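4-oxalocrotonate decarboxylase NahK (Pseudomonas putida, PDB 5D2K) catalyses the metal-assisted decarboxylation of (3E)-2-oxohex-3-enedioate to 2-oxopent-4-enoate and carbon dioxide, a step in naphthalene degradation. Local coordinates at residues F173-V185 with R257-I269. The protein carries 1 engineered substitution. Numbering follows the deposited sequence. Where two conformers were deposited one is given.
Sequences FITGGRMASLEEV and RYQGLGSVSARFI
Ile174 lies across Val264, its CG2 3.8 Å from Val264 CG1, while its CD1 reaches along strand 263-268 to Ala266 CB at 3.7 Å. With CG1 anti to the backbone N (chi1 -178°), Val264 lays both methyls against the chain: CG1 rests near Ile174 O, and CG2 sits 3.6 Å from Gly176 C, against a backbone that carries no side chain there. A second apolar patch forms where Leu261 and Val185 meet tip to tip, Val185 CG1 3.9 Å from Leu261 CD1, with Leu261 CD2 also 3.6 Å from Arg178 O. Cutting Leu261 back to an alanine removes both methyls and would probably leave a gap between the hairpin and Val185, with Val185 CG1 and Arg178 O deprived of the groups they rest on. At the polar edge Arg178 N donates to Leu261 O over 2.8 Å, from above the carbonyl plane, and the aliphatic part of the Arg178 side chain runs over the Leu261 backbone, CD 3.8 Å from Leu261 C. Leu261 thus serves both patch and edge from the hairpin joining strands 253-258 and 263-268, where a type II turn from Tyr258 to Leu261 runs into a classic beta bulge, in which Leu261 and Gly262 both face Tyr258. The contact joins the two mixed sheets of this FAA-hydrolase-type fold.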
loop_
_atom_site.group_PDB
_atom_site.type_symbol
_atom_site.label_atom_id
_atom_site.label_comp_id
_atom_site.label_asym_id
_atom_site.label_seq_id
_atom_site.Cartn_x
_atom_site.Cartn_y
_atom_site.Cartn_z
ATOM N N PHE A 173 6.531 -4.393 -3.595
ATOM C CA PHE A 173 7.048 -3.041 -3.403
ATOM C C PHE A 173 8.552 -3.049 -3.620
ATOM O O PHE A 173 9.235 -4.029 -3.324
ATOM C CB PHE A 173 6.673 -2.483 -2.017
ATOM C CG PHE A 173 7.342 -3.174 -0.857
ATOM C CD1 PHE A 173 6.778 -4.307 -0.271
ATOM C CD2 PHE A 173 8.530 -2.678 -0.332
ATOM C CE1 PHE A 173 7.402 -4.934 0.804
ATOM C CE2 PHE A 173 9.155 -3.297 0.740
ATOM C CZ PHE A 173 8.597 -4.426 1.314
ATOM N N ILE A 174 9.047 -1.940 -4.165
ATOM C CA ILE A 174 10.456 -1.794 -4.541
ATOM C C ILE A 174 11.069 -0.602 -3.808
ATOM O O ILE A 174 10.654 0.534 -4.030
ATOM C CB ILE A 174 10.619 -1.568 -6.069
ATOM C CG1 ILE A 174 9.757 -2.545 -6.877
ATOM C CG2 ILE A 174 12.095 -1.649 -6.473
ATOM C CD1 ILE A 174 9.237 -1.983 -8.211
ATOM N N THR A 175 12.049 -0.840 -2.942
ATOM C CA THR A 175 12.718 0.264 -2.252
ATOM C C THR A 175 13.994 0.628 -2.996
ATOM O O THR A 175 14.605 -0.220 -3.663
ATOM C CB THR A 175 13.067 -0.069 -0.787
ATOM O OG1 THR A 175 13.964 -1.186 -0.743
ATOM C CG2 THR A 175 11.806 -0.378 0.022
ATOM N N GLY A 176 14.401 1.886 -2.908
ATOM C CA GLY A 176 15.625 2.283 -3.570
ATOM C C GLY A 176 16.014 3.713 -3.271
ATOM O O GLY A 176 15.526 4.303 -2.309
ATOM N N GLY A 177 16.901 4.255 -4.099
ATOM C CA GLY A 177 17.414 5.601 -3.916
ATOM C C GLY A 177 18.130 5.772 -2.588
ATOM O O GLY A 177 18.684 4.826 -2.032
ATOM N N ARG A 178 18.109 6.995 -2.068
ATOM C CA ARG A 178 18.799 7.318 -0.820
ATOM C C ARG A 178 17.853 7.359 0.384
ATOM O O ARG A 178 16.832 8.049 0.339
ATOM C CB ARG A 178 19.531 8.654 -0.986
ATOM C CG ARG A 178 20.465 8.658 -2.198
ATOM C CD ARG A 178 20.961 10.054 -2.570
ATOM N NE ARG A 178 21.920 10.579 -1.604
ATOM C CZ ARG A 178 23.236 10.599 -1.790
ATOM N NH1 ARG A 178 23.758 10.118 -2.914
ATOM N NH2 ARG A 178 24.028 11.102 -0.852
ATOM N N MET A 179 18.222 6.655 1.454
ATOM C CA MET A 179 17.341 6.433 2.606
ATOM C C MET A 179 17.770 7.252 3.825
ATOM O O MET A 179 18.509 6.758 4.679
ATOM C CB MET A 179 17.301 4.936 2.954
ATOM C CG MET A 179 16.860 4.025 1.794
ATOM S SD MET A 179 16.626 2.260 2.165
ATOM C CE MET A 179 16.413 1.594 0.511
ATOM N N ALA A 180 17.288 8.496 3.909
ATOM C CA ALA A 180 17.829 9.475 4.849
ATOM C C ALA A 180 16.941 9.854 6.039
ATOM O O ALA A 180 15.735 9.636 6.044
ATOM C CB ALA A 180 18.182 10.729 4.085
ATOM N N SER A 181 17.571 10.447 7.048
ATOM C CA SER A 181 16.871 10.974 8.218
ATOM C C SER A 181 15.811 11.999 7.844
ATOM O O SER A 181 15.975 12.760 6.900
ATOM C CB SER A 181 17.874 11.610 9.182
ATOM O OG SER A 181 18.802 10.645 9.645
ATOM N N LEU A 182 14.723 12.021 8.606
ATOM C CA LEU A 182 13.634 12.941 8.317
ATOM C C LEU A 182 14.060 14.411 8.294
ATOM O O LEU A 182 13.587 15.180 7.465
ATOM C CB LEU A 182 12.501 12.750 9.332
ATOM C CG LEU A 182 11.288 13.662 9.150
ATOM C CD1 LEU A 182 10.643 13.478 7.763
ATOM C CD2 LEU A 182 10.281 13.411 10.263
ATOM N N GLU A 183 14.973 14.826 9.166
ATOM C CA GLU A 183 15.339 16.237 9.247
ATOM C C GLU A 183 16.028 16.730 7.972
ATOM O O GLU A 183 16.098 17.932 7.717
ATOM C CB GLU A 183 16.239 16.491 10.457
ATOM C CG GLU A 183 17.659 15.986 10.297
ATOM C CD GLU A 183 18.509 16.272 11.520
ATOM O OE1 GLU A 183 18.010 16.957 12.442
ATOM O OE2 GLU A 183 19.670 15.816 11.563
ATOM N N GLU A 184 16.544 15.790 7.175
ATOM C CA GLU A 184 17.228 16.115 5.920
ATOM C C GLU A 184 16.301 16.182 4.707
ATOM O O GLU A 184 16.718 16.582 3.618
ATOM C CB GLU A 184 18.304 15.076 5.602
ATOM C CG GLU A 184 19.371 14.863 6.646
ATOM C CD GLU A 184 20.301 13.731 6.237
ATOM O OE1 GLU A 184 20.232 12.640 6.842
ATOM O OE2 GLU A 184 21.080 13.929 5.284
ATOM N N VAL A 185 15.060 15.747 4.882
ATOM C CA VAL A 185 14.124 15.602 3.769
ATOM C C VAL A 185 12.789 16.288 4.058
ATOM O O VAL A 185 12.131 15.987 5.062
ATOM C CB VAL A 185 13.839 14.113 3.452
ATOM C CG1 VAL A 185 13.066 13.987 2.133
ATOM C CG2 VAL A 185 15.137 13.301 3.400
ATOM N N ARG A 257 12.329 9.032 -10.085
ATOM C CA ARG A 257 13.341 9.929 -9.550
ATOM C C ARG A 257 12.769 10.719 -8.390
ATOM O O ARG A 257 11.676 11.291 -8.488
ATOM C CB ARG A 257 13.856 10.879 -10.637
ATOM C CG ARG A 257 14.323 10.150 -11.890
ATOM C CD ARG A 257 14.881 11.107 -12.928
ATOM N NE ARG A 257 15.188 10.376 -14.152
ATOM C CZ ARG A 257 16.275 9.632 -14.316
ATOM N NH1 ARG A 257 17.172 9.536 -13.344
ATOM N NH2 ARG A 257 16.465 8.983 -15.456
ATOM N N TYR A 258 13.507 10.717 -7.290
ATOM C CA TYR A 258 13.118 11.412 -6.077
ATOM C C TYR A 258 14.043 12.587 -5.870
ATOM O O TYR A 258 15.250 12.408 -5.788
ATOM C CB TYR A 258 13.174 10.455 -4.875
ATOM C CG TYR A 258 12.081 9.409 -4.887
ATOM C CD1 TYR A 258 12.137 8.322 -5.758
ATOM C CD2 TYR A 258 10.978 9.514 -4.038
ATOM C CE1 TYR A 258 11.132 7.373 -5.778
ATOM C CE2 TYR A 258 9.969 8.565 -4.048
ATOM C CZ TYR A 258 10.043 7.505 -4.924
ATOM O OH TYR A 258 9.036 6.561 -4.932
ATOM N N GLN A 259 13.469 13.787 -5.829
ATOM C CA GLN A 259 14.239 15.016 -5.645
ATOM C C GLN A 259 15.245 14.909 -4.496
ATOM O O GLN A 259 14.862 14.735 -3.334
ATOM C CB GLN A 259 13.278 16.175 -5.415
ATOM C CG GLN A 259 13.959 17.523 -5.285
ATOM C CD GLN A 259 13.049 18.543 -4.669
ATOM O OE1 GLN A 259 12.016 18.198 -4.097
ATOM N NE2 GLN A 259 13.428 19.817 -4.762
ATOM N N GLY A 260 16.533 14.966 -4.841
ATOM C CA GLY A 260 17.600 14.908 -3.852
ATOM C C GLY A 260 17.866 13.553 -3.217
ATOM O O GLY A 260 18.716 13.436 -2.328
ATOM N N LEU A 261 17.145 12.527 -3.660
ATOM C CA LEU A 261 17.251 11.195 -3.063
ATOM C C LEU A 261 17.478 10.097 -4.097
ATOM O O LEU A 261 17.175 8.935 -3.845
ATOM C CB LEU A 261 15.987 10.862 -2.255
ATOM C CG LEU A 261 15.681 11.731 -1.034
ATOM C CD1 LEU A 261 14.347 11.290 -0.427
ATOM C CD2 LEU A 261 16.802 11.656 -0.012
ATOM N N GLY A 262 18.011 10.452 -5.258
ATOM C CA GLY A 262 18.329 9.429 -6.244
ATOM C C GLY A 262 17.098 8.860 -6.930
ATOM O O GLY A 262 16.103 9.555 -7.123
ATOM N N SER A 263 17.157 7.586 -7.300
ATOM C CA SER A 263 16.071 6.989 -8.059
ATOM C C SER A 263 15.843 5.538 -7.681
ATOM O O SER A 263 16.736 4.882 -7.161
ATOM C CB SER A 263 16.343 7.085 -9.566
ATOM O OG SER A 263 17.533 6.396 -9.907
ATOM N N VAL A 264 14.628 5.067 -7.949
ATOM C CA VAL A 264 14.233 3.670 -7.786
ATOM C C VAL A 264 13.924 3.100 -9.161
ATOM O O VAL A 264 13.190 3.719 -9.931
ATOM C CB VAL A 264 12.984 3.530 -6.878
ATOM C CG1 VAL A 264 12.608 2.063 -6.688
ATOM C CG2 VAL A 264 13.215 4.218 -5.537
ATOM N N SER A 265 14.473 1.934 -9.494
ATOM C CA SER A 265 14.280 1.351 -10.824
ATOM C C SER A 265 13.847 -0.104 -10.730
ATOM O O SER A 265 14.110 -0.769 -9.726
ATOM C CB SER A 265 15.567 1.437 -11.657
ATOM O OG SER A 265 15.972 2.771 -11.895
ATOM N N ALA A 266 13.219 -0.600 -11.789
ATOM C CA ALA A 266 12.852 -2.004 -11.886
ATOM C C ALA A 266 12.573 -2.343 -13.331
ATOM O O ALA A 266 12.293 -1.453 -14.147
ATOM C CB ALA A 266 11.639 -2.320 -11.024
ATOM N N ARG A 267 12.667 -3.623 -13.657
ATOM C CA ARG A 267 12.220 -4.058 -14.964
ATOM C C ARG A 267 11.288 -5.239 -14.815
ATOM O O ARG A 267 11.284 -5.925 -13.790
ATOM C CB ARG A 267 13.399 -4.391 -15.881
ATOM C CG ARG A 267 14.270 -5.540 -15.458
ATOM C CD ARG A 267 15.226 -5.856 -16.615
ATOM N NE ARG A 267 16.132 -6.959 -16.319
ATOM C CZ ARG A 267 15.968 -8.199 -16.761
ATOM N NH1 ARG A 267 16.846 -9.136 -16.439
ATOM N NH2 ARG A 267 14.930 -8.506 -17.519
ATOM N N PHE A 268 10.477 -5.443 -15.843
ATOM C CA PHE A 268 9.410 -6.432 -15.803
ATOM C C PHE A 268 9.569 -7.477 -16.892
ATOM O O PHE A 268 9.964 -7.161 -18.012
ATOM C CB PHE A 268 8.057 -5.726 -15.916
ATOM C CG PHE A 268 7.790 -4.787 -14.774
ATOM C CD1 PHE A 268 8.291 -3.486 -14.787
ATOM C CD2 PHE A 268 7.085 -5.218 -13.667
ATOM C CE1 PHE A 268 8.073 -2.628 -13.713
ATOM C CE2 PHE A 268 6.856 -4.370 -12.592
ATOM C CZ PHE A 268 7.347 -3.082 -12.613
ATOM N N ILE A 269 9.285 -8.728 -16.552
ATOM C CA ILE A 269 9.307 -9.809 -17.540
ATOM C C ILE A 269 8.034 -10.629 -17.427
ATOM O O ILE A 269 7.218 -10.393 -16.535
ATOM C CB ILE A 269 10.526 -10.739 -17.372
ATOM C CG1 ILE A 269 10.510 -11.399 -15.992
ATOM C CG2 ILE A 269 11.818 -9.981 -17.599
ATOM C CD1 ILE A 269 11.573 -12.459 -15.823
ATOM O OXT ILE A 269 7.775 -11.533 -18.226
#